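Local coordinates for endoglucanase A (Clostridium acetobutylicum, PDB 3IK2), which probably hydrolyses internal beta-1,4-glucosidic bonds in cellulose and related beta-glucans, as an endoglucanase of glycoside hydrolase family 44, at residues W278-K283 with Q287-S292; S351-G356 with D369-F374. All blocks are in the same frame, centred on the assembly; numbering follows the deposited sequence.

How the contacts relate
Both contacts start where neighbouring strands of the eight-stranded parallel barrel, 273-278 and 347-353, reach their C-terminal ends, the side of a TIM barrel on which the active site is found. The centres of contact 1 and contact 2 lie about 12 Å apart. Contact 1 is an arginine-clasped loop that follows strand 273-278, its centre about 16 Å from the centre of the chain; contact 2, its centre about 7 Å from the same point, joins strand 347-353 to helix 361-376. They touch where the two strands end: Trp278 N lies 2.9 Å from Glu352 O, a probable hydrogen bond, and Pro280 CD packs 3.1 Å from Asn354 O. Tyr279 OH also approaches Glu352 OE1, probably in a hydrogen bond, at a modelled separation too short to be taken literally.

Contact 1. Residues W278-K283 with Q287-S292; sequences WYPEAK and QRVTTS
Arg288 clasps the backbone of Tyr279 and Pro280 with one edge of its guanidinium. Arg288 NE gives an almost straight bond to Pro280 O (2.8 Å, N-H...O 174°), while Arg288 NH2 reaches Tyr279 O at 3.0 Å from above that carbonyl's plane; a weak second bond runs from NH2 to Pro280 O. Both carbonyl oxygens lie in the guanidinium plane. Glu281 comes over a face instead: its carboxylate stacks on the guanidinium with the planes 18° apart, and Glu281 OE1 sits 3.3 Å from Arg288 CZ. This salt bridge is one of charge, since no N-H points at the oxygen; OE2 is bonded to Trp320 NE1, which probably helps fix the carboxylate's rotation. The arginine gets there as an almost fully extended chain, CG turned away from its own backbone N (chi1 -166°).

Next to the clasp the backbones pair. Lys283 and Arg288 form an antiparallel, non-hydrogen-bonded pair in a two-stranded hairpin, and Val289 N donates to Ala282 O at 2.9 Å. Val289 CG2 then packs on Pro280 CB (3.8 Å) and on the Ala282 methyl, and Thr290 CG2 lies against Pro280 O at 3.6 Å. A type I turn, Arg288 to Thr291, leads the chain away. The hairpin follows barrel strand 273-278, with Val289 resting on helix 297-305 and Glu281 on helix 320-324.

Contact 2. Residues S351-G356 with D369-F374; sequences SEYNYG and DALGVF
Phe374 drives the edge of its ring into a face of Tyr353, a T-shaped pair with centroids 5.1 Å apart and planes at 75°. The leading atom is Phe374 CE2, 3.7 Å from Tyr353 CZ, with CZ of the same phenylalanine above the middle of the tyrosine ring. Tyr353 places its CG between its own backbone N and carbonyl carbon (chi1 69°), which carries the ring out toward helix 361-376. Tyr353 OH lies 3.8 Å from Leu371 CD2.

One helical turn before Phe374 the fit is looser. Tyr355 meets the helix through a single approach, Tyr355 CE1 to Ala370 CB at 4.1 Å, and its ring also touches Pro280, Trp278 and Leu310. There is no solvent side here, for every touching residue is buried. Around Tyr355, Asn354 OD1 accepts from Gly356 N at 2.8 Å, an Asx turn.

The one polar atom of the Tyr353 side chain is bonded to Gln367 NE2 of the same helix, consistent with its burial. Between the two segments themselves the contacts are edge-to-face and apolar, so within this beta-alpha-beta unit shape fit rather than hydrogen bonding joins strand end to helix.

Contact 1. Residues W278-K283 with Q287-S292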
ATOM      1  N   TRP A 278      -4.145  -3.494  -5.101  1.00  6.16           N
ATOM      2  CA  TRP A 278      -5.489  -3.999  -4.884  1.00  6.06           C
ATOM      3  C   TRP A 278      -6.486  -2.875  -5.010  1.00  6.49           C
ATOM      4  O   TRP A 278      -6.698  -2.097  -4.078  1.00  6.74           O
ATOM      5  CB  TRP A 278      -5.589  -4.656  -3.522  1.00  5.91           C
ATOM      6  CG  TRP A 278      -6.888  -5.428  -3.258  1.00  7.57           C
ATOM      7  CD1 TRP A 278      -7.840  -5.127  -2.331  1.00  6.08           C
ATOM      8  CD2 TRP A 278      -7.324  -6.629  -3.905  1.00  6.28           C
ATOM      9  NE1 TRP A 278      -8.839  -6.072  -2.357  1.00  6.51           N
ATOM     10  CE2 TRP A 278      -8.544  -7.008  -3.308  1.00  7.67           C
ATOM     11  CE3 TRP A 278      -6.801  -7.424  -4.929  1.00  8.08           C
ATOM     12  CZ2 TRP A 278      -9.262  -8.152  -3.711  1.00  6.21           C
ATOM     13  CZ3 TRP A 278      -7.507  -8.564  -5.327  1.00  6.86           C
ATOM     14  CH2 TRP A 278      -8.717  -8.912  -4.715  1.00  6.10           C
ATOM     15  N   TYR A 279      -7.051  -2.761  -6.201  1.00  7.00           N
ATOM     16  CA  TYR A 279      -8.163  -1.872  -6.433  1.00  7.49           C
ATOM     17  C   TYR A 279      -9.326  -2.818  -6.523  1.00  8.40           C
ATOM     18  O   TYR A 279      -9.367  -3.631  -7.440  1.00  8.57           O
ATOM     19  CB  TYR A 279      -7.989  -1.093  -7.732  1.00  6.23           C
ATOM     20  CG  TYR A 279      -6.825  -0.124  -7.682  1.00  7.27           C
ATOM     21  CD1 TYR A 279      -6.978   1.176  -7.150  1.00  4.62           C
ATOM     22  CD2 TYR A 279      -5.570  -0.492  -8.174  1.00  4.75           C
ATOM     23  CE1 TYR A 279      -5.889   2.083  -7.117  1.00  5.73           C
ATOM     24  CE2 TYR A 279      -4.476   0.410  -8.131  1.00  6.52           C
ATOM     25  CZ  TYR A 279      -4.646   1.691  -7.596  1.00  5.69           C
ATOM     26  OH  TYR A 279      -3.567   2.582  -7.569  1.00  6.07           O
ATOM     27  N   PRO A 280     -10.226  -2.781  -5.513  1.00  9.86           N
ATOM     28  CA  PRO A 280     -11.332  -3.744  -5.445  1.00 10.00           C
ATOM     29  C   PRO A 280     -12.177  -3.805  -6.737  1.00 10.49           C
ATOM     30  O   PRO A 280     -12.493  -2.769  -7.345  1.00 10.61           O
ATOM     31  CB  PRO A 280     -12.171  -3.259  -4.244  1.00 10.23           C
ATOM     32  CG  PRO A 280     -11.621  -1.899  -3.872  1.00  9.99           C
ATOM     33  CD  PRO A 280     -10.230  -1.834  -4.373  1.00  9.65           C
ATOM     34  N   GLU A 281     -12.495  -5.030  -7.145  1.00 10.63           N
ATOM     35  CA  GLU A 281     -13.379  -5.304  -8.262  1.00 11.36           C
ATOM     36  C   GLU A 281     -14.833  -5.423  -7.789  1.00 12.04           C
ATOM     37  O   GLU A 281     -15.763  -5.450  -8.603  1.00 12.02           O
ATOM     38  CB  GLU A 281     -12.943  -6.595  -8.969  1.00 11.47           C
ATOM     39  CG  GLU A 281     -11.625  -6.482  -9.733  1.00  8.32           C
ATOM     40  CD  GLU A 281     -11.790  -5.936 -11.143  1.00  9.59           C
ATOM     41  OE1 GLU A 281     -12.783  -5.247 -11.426  1.00 10.29           O
ATOM     42  OE2 GLU A 281     -10.905  -6.170 -11.984  1.00 11.33           O
ATOM     43  N   ALA A 282     -15.006  -5.479  -6.468  1.00 12.26           N
ATOM     44  CA  ALA A 282     -16.317  -5.525  -5.810  1.00 12.15           C
ATOM     45  C   ALA A 282     -17.298  -4.511  -6.400  1.00 12.58           C
ATOM     46  O   ALA A 282     -16.955  -3.339  -6.608  1.00 12.24           O
ATOM     47  CB  ALA A 282     -16.143  -5.284  -4.306  1.00 12.03           C
ATOM     48  N   LYS A 283     -18.509  -4.975  -6.708  1.00 12.71           N
ATOM     49  CA  LYS A 283     -19.534  -4.097  -7.257  1.00 12.87           C
ATOM     50  C   LYS A 283     -20.709  -4.007  -6.314  1.00 12.69           C
ATOM     51  O   LYS A 283     -20.999  -4.963  -5.557  1.00 12.71           O
ATOM     52  CB  LYS A 283     -20.045  -4.630  -8.604  1.00 12.70           C
ATOM     53  CG  LYS A 283     -18.982  -4.710  -9.719  1.00 12.68           C
ATOM     54  CD  LYS A 283     -19.543  -5.512 -10.897  1.00 13.62           C
ATOM     55  CE  LYS A 283     -20.663  -4.699 -11.528  1.00 14.00           C
ATOM     56  NZ  LYS A 283     -21.256  -5.355 -12.705  1.00 17.85           N
ATOM     57  N   GLN A 287     -22.173  -1.078 -10.141  1.00 17.39           N
ATOM     58  CA  GLN A 287     -20.958  -0.253 -10.278  1.00 17.75           C
ATOM     59  C   GLN A 287     -19.797  -0.786  -9.436  1.00 16.62           C
ATOM     60  O   GLN A 287     -19.992  -1.216  -8.301  1.00 16.66           O
ATOM     61  CB  GLN A 287     -21.184   1.220  -9.884  1.00 17.93           C
ATOM     62  CG  GLN A 287     -22.171   1.998 -10.746  1.00 24.07           C
ATOM     63  CD  GLN A 287     -21.690   2.221 -12.182  1.00 31.32           C
ATOM     64  OE1 GLN A 287     -20.476   2.434 -12.441  1.00 32.95           O
ATOM     65  NE2 GLN A 287     -22.640   2.164 -13.133  1.00 30.74           N
ATOM     66  N   ARG A 288     -18.596  -0.715 -10.000  1.00 15.55           N
ATOM     67  CA  ARG A 288     -17.371  -1.014  -9.272  1.00 15.52           C
ATOM     68  C   ARG A 288     -17.153   0.033  -8.172  1.00 14.71           C
ATOM     69  O   ARG A 288     -17.353   1.235  -8.409  1.00 15.33           O
ATOM     70  CB  ARG A 288     -16.192  -1.079 -10.226  1.00 15.13           C
ATOM     71  CG  ARG A 288     -14.970  -1.708  -9.624  1.00 15.89           C
ATOM     72  CD  ARG A 288     -13.895  -1.751 -10.650  1.00 14.82           C
ATOM     73  NE  ARG A 288     -12.644  -2.171 -10.037  1.00 15.76           N
ATOM     74  CZ  ARG A 288     -11.492  -2.267 -10.684  1.00 12.43           C
ATOM     75  NH1 ARG A 288     -11.450  -1.954 -11.974  1.00  9.84           N
ATOM     76  NH2 ARG A 288     -10.392  -2.654 -10.035  1.00  8.60           N
ATOM     77  N   VAL A 289     -16.784  -0.421  -6.970  1.00 13.84           N
ATOM     78  CA  VAL A 289     -16.801   0.452  -5.761  1.00 13.43           C
ATOM     79  C   VAL A 289     -15.756   1.572  -5.796  1.00 13.63           C
ATOM     80  O   VAL A 289     -15.849   2.568  -5.062  1.00 13.21           O
ATOM     81  CB  VAL A 289     -16.700  -0.376  -4.437  1.00 13.86           C
ATOM     82  CG1 VAL A 289     -17.833  -1.366  -4.343  1.00 11.94           C
ATOM     83  CG2 VAL A 289     -15.335  -1.133  -4.327  1.00 12.86           C
ATOM     84  N   THR A 290     -14.760   1.390  -6.663  1.00 14.19           N
ATOM     85  CA  THR A 290     -13.708   2.379  -6.919  1.00 14.50           C
ATOM     86  C   THR A 290     -14.261   3.685  -7.521  1.00 14.89           C
ATOM     87  O   THR A 290     -13.535   4.663  -7.622  1.00 15.31           O
ATOM     88  CB  THR A 290     -12.616   1.794  -7.883  1.00 14.58           C
ATOM     89  OG1 THR A 290     -13.260   1.197  -9.014  1.00 15.79           O
ATOM     90  CG2 THR A 290     -11.772   0.714  -7.186  1.00 13.25           C
ATOM     91  N   THR A 291     -15.531   3.699  -7.932  1.00 15.08           N
ATOM     92  CA  THR A 291     -16.146   4.926  -8.452  1.00 15.33           C
ATOM     93  C   THR A 291     -16.169   6.099  -7.463  1.00 15.80           C
ATOM     94  O   THR A 291     -16.225   5.902  -6.258  1.00 16.27           O
ATOM     95  CB  THR A 291     -17.592   4.722  -8.979  1.00 14.60           C
ATOM     96  OG1 THR A 291     -18.084   5.987  -9.424  1.00 14.97           O
ATOM     97  CG2 THR A 291     -18.545   4.203  -7.879  1.00 13.81           C
ATOM     98  N   SER A 292     -16.163   7.314  -8.010  1.00 16.39           N
ATOM     99  CA  SER A 292     -16.323   8.549  -7.250  1.00 16.31           C
ATOM    100  C   SER A 292     -17.807   8.932  -7.031  1.00 16.73           C
ATOM    101  O   SER A 292     -18.118   9.839  -6.252  1.00 16.40           O
ATOM    102  CB  SER A 292     -15.609   9.671  -7.978  1.00 16.15           C
ATOM    103  OG  SER A 292     -16.395  10.138  -9.059  1.00 16.67           O
TER

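Contact 2. Residues S351-G356 with D369-F374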
ATOM      1  N   SER A 351       1.170  -1.679  -1.993  1.00  5.20           N
ATOM      2  CA  SER A 351       1.715  -0.368  -2.353  1.00  4.42           C
ATOM      3  C   SER A 351       0.787   0.514  -3.183  1.00  4.28           C
ATOM      4  O   SER A 351       1.082   1.686  -3.383  1.00  4.86           O
ATOM      5  CB  SER A 351       3.075  -0.509  -3.029  1.00  2.87           C
ATOM      6  OG  SER A 351       2.930  -1.225  -4.227  1.00  2.39           O
ATOM      7  N   GLU A 352      -0.297  -0.046  -3.698  1.00  4.38           N
ATOM      8  CA  GLU A 352      -1.439   0.739  -4.174  1.00  4.63           C
ATOM      9  C   GLU A 352      -2.765   0.056  -3.832  1.00  4.72           C
ATOM     10  O   GLU A 352      -2.880  -1.166  -3.922  1.00  5.12           O
ATOM     11  CB  GLU A 352      -1.380   0.981  -5.674  1.00  4.45           C
ATOM     12  CG  GLU A 352      -0.266   1.913  -6.130  1.00  5.30           C
ATOM     13  CD  GLU A 352      -0.216   2.052  -7.641  1.00  6.23           C
ATOM     14  OE1 GLU A 352      -1.307   2.004  -8.265  1.00  5.91           O
ATOM     15  OE2 GLU A 352       0.907   2.224  -8.192  1.00  6.10           O
ATOM     16  N   TYR A 353      -3.743   0.867  -3.432  1.00  4.47           N
ATOM     17  CA  TYR A 353      -5.110   0.422  -3.146  1.00  5.70           C
ATOM     18  C   TYR A 353      -5.923   1.717  -3.038  1.00  5.74           C
ATOM     19  O   TYR A 353      -5.382   2.790  -2.787  1.00  6.22           O
ATOM     20  CB  TYR A 353      -5.208  -0.418  -1.843  1.00  4.83           C
ATOM     21  CG  TYR A 353      -4.968   0.419  -0.595  1.00  6.24           C
ATOM     22  CD1 TYR A 353      -6.044   1.050   0.069  1.00  5.58           C
ATOM     23  CD2 TYR A 353      -3.671   0.601  -0.081  1.00  3.05           C
ATOM     24  CE1 TYR A 353      -5.829   1.850   1.195  1.00  5.24           C
ATOM     25  CE2 TYR A 353      -3.453   1.406   1.071  1.00  5.66           C
ATOM     26  CZ  TYR A 353      -4.543   2.032   1.683  1.00  6.12           C
ATOM     27  OH  TYR A 353      -4.341   2.815   2.793  1.00  6.17           O
ATOM     28  N   ASN A 354      -7.222   1.610  -3.215  1.00  6.10           N
ATOM     29  CA  ASN A 354      -8.137   2.740  -3.070  1.00  5.91           C
ATOM     30  C   ASN A 354      -9.520   2.098  -3.125  1.00  5.99           C
ATOM     31  O   ASN A 354      -9.763   1.239  -3.981  1.00  5.19           O
ATOM     32  CB  ASN A 354      -7.921   3.750  -4.215  1.00  5.33           C
ATOM     33  CG  ASN A 354      -8.856   4.948  -4.154  1.00  6.41           C
ATOM     34  OD1 ASN A 354     -10.035   4.837  -4.446  1.00 10.87           O
ATOM     35  ND2 ASN A 354      -8.319   6.105  -3.836  1.00  6.24           N
ATOM     36  N   TYR A 355     -10.392   2.516  -2.195  1.00  6.90           N
ATOM     37  CA  TYR A 355     -11.755   1.990  -2.033  1.00  6.35           C
ATOM     38  C   TYR A 355     -12.829   2.915  -2.613  1.00  6.35           C
ATOM     39  O   TYR A 355     -14.003   2.600  -2.551  1.00  6.89           O
ATOM     40  CB  TYR A 355     -12.040   1.549  -0.558  1.00  5.45           C
ATOM     41  CG  TYR A 355     -11.484   0.151  -0.337  1.00  5.80           C
ATOM     42  CD1 TYR A 355     -10.120  -0.050  -0.069  1.00  4.75           C
ATOM     43  CD2 TYR A 355     -12.304  -0.981  -0.496  1.00  6.58           C
ATOM     44  CE1 TYR A 355      -9.596  -1.322   0.066  1.00  4.99           C
ATOM     45  CE2 TYR A 355     -11.784  -2.269  -0.378  1.00  4.47           C
ATOM     46  CZ  TYR A 355     -10.431  -2.432  -0.112  1.00  4.84           C
ATOM     47  OH  TYR A 355      -9.915  -3.694  -0.000  1.00  4.55           O
ATOM     48  N   GLY A 356     -12.415   4.038  -3.194  1.00  6.33           N
ATOM     49  CA  GLY A 356     -13.343   4.967  -3.855  1.00  5.21           C
ATOM     50  C   GLY A 356     -14.163   5.777  -2.877  1.00  5.35           C
ATOM     51  O   GLY A 356     -13.961   5.661  -1.659  1.00  4.01           O
ATOM     52  N   ASP A 369     -11.544   0.748   7.704  1.00  5.76           N
ATOM     53  CA  ASP A 369     -11.634  -0.703   7.820  1.00  6.30           C
ATOM     54  C   ASP A 369     -10.415  -1.357   7.210  1.00  6.22           C
ATOM     55  O   ASP A 369      -9.854  -2.278   7.812  1.00  7.94           O
ATOM     56  CB  ASP A 369     -12.931  -1.224   7.180  1.00  6.19           C
ATOM     57  CG  ASP A 369     -13.241  -2.667   7.558  1.00  7.67           C
ATOM     58  OD1 ASP A 369     -12.943  -3.064   8.672  1.00 11.41           O
ATOM     59  OD2 ASP A 369     -13.776  -3.437   6.742  1.00 13.20           O
ATOM     60  N   ALA A 370     -10.001  -0.888   6.023  1.00  6.76           N
ATOM     61  CA  ALA A 370      -8.779  -1.397   5.356  1.00  6.54           C
ATOM     62  C   ALA A 370      -7.557  -1.254   6.226  1.00  6.22           C
ATOM     63  O   ALA A 370      -6.775  -2.175   6.293  1.00  7.37           O
ATOM     64  CB  ALA A 370      -8.551  -0.713   3.977  1.00  6.58           C
ATOM     65  N   LEU A 371      -7.394  -0.105   6.895  1.00  6.62           N
ATOM     66  CA  LEU A 371      -6.276   0.135   7.841  1.00  6.06           C
ATOM     67  C   LEU A 371      -6.304  -0.809   9.035  1.00  6.95           C
ATOM     68  O   LEU A 371      -5.260  -1.327   9.418  1.00  7.90           O
ATOM     69  CB  LEU A 371      -6.250   1.591   8.330  1.00  5.29           C
ATOM     70  CG  LEU A 371      -5.962   2.578   7.180  1.00  4.22           C
ATOM     71  CD1 LEU A 371      -6.206   4.047   7.610  1.00  3.76           C
ATOM     72  CD2 LEU A 371      -4.537   2.380   6.585  1.00  2.00           C
ATOM     73  N   GLY A 372      -7.495  -1.064   9.595  1.00  7.73           N
ATOM     74  CA  GLY A 372      -7.678  -2.107  10.636  1.00  7.34           C
ATOM     75  C   GLY A 372      -7.267  -3.496  10.167  1.00  7.34           C
ATOM     76  O   GLY A 372      -6.492  -4.194  10.851  1.00  6.77           O
ATOM     77  N   VAL A 373      -7.761  -3.874   8.987  1.00  6.84           N
ATOM     78  CA  VAL A 373      -7.403  -5.148   8.336  1.00  7.56           C
ATOM     79  C   VAL A 373      -5.897  -5.371   8.154  1.00  7.90           C
ATOM     80  O   VAL A 373      -5.373  -6.441   8.521  1.00  9.13           O
ATOM     81  CB  VAL A 373      -8.116  -5.328   6.949  1.00  7.13           C
ATOM     82  CG1 VAL A 373      -7.596  -6.572   6.244  1.00  7.18           C
ATOM     83  CG2 VAL A 373      -9.633  -5.450   7.130  1.00  6.56           C
ATOM     84  N   PHE A 374      -5.220  -4.388   7.548  1.00  8.11           N
ATOM     85  CA  PHE A 374      -3.768  -4.435   7.342  1.00  8.09           C
ATOM     86  C   PHE A 374      -3.050  -4.707   8.673  1.00  8.10           C
ATOM     87  O   PHE A 374      -2.098  -5.475   8.723  1.00  9.14           O
ATOM     88  CB  PHE A 374      -3.193  -3.132   6.765  1.00  8.16           C
ATOM     89  CG  PHE A 374      -3.726  -2.727   5.424  1.00  8.52           C
ATOM     90  CD1 PHE A 374      -4.188  -3.654   4.505  1.00  9.88           C
ATOM     91  CD2 PHE A 374      -3.721  -1.374   5.062  1.00  9.82           C
ATOM     92  CE1 PHE A 374      -4.675  -3.241   3.252  1.00  9.61           C
ATOM     93  CE2 PHE A 374      -4.199  -0.960   3.818  1.00  8.23           C
ATOM     94  CZ  PHE A 374      -4.676  -1.898   2.911  1.00  7.17           C
TER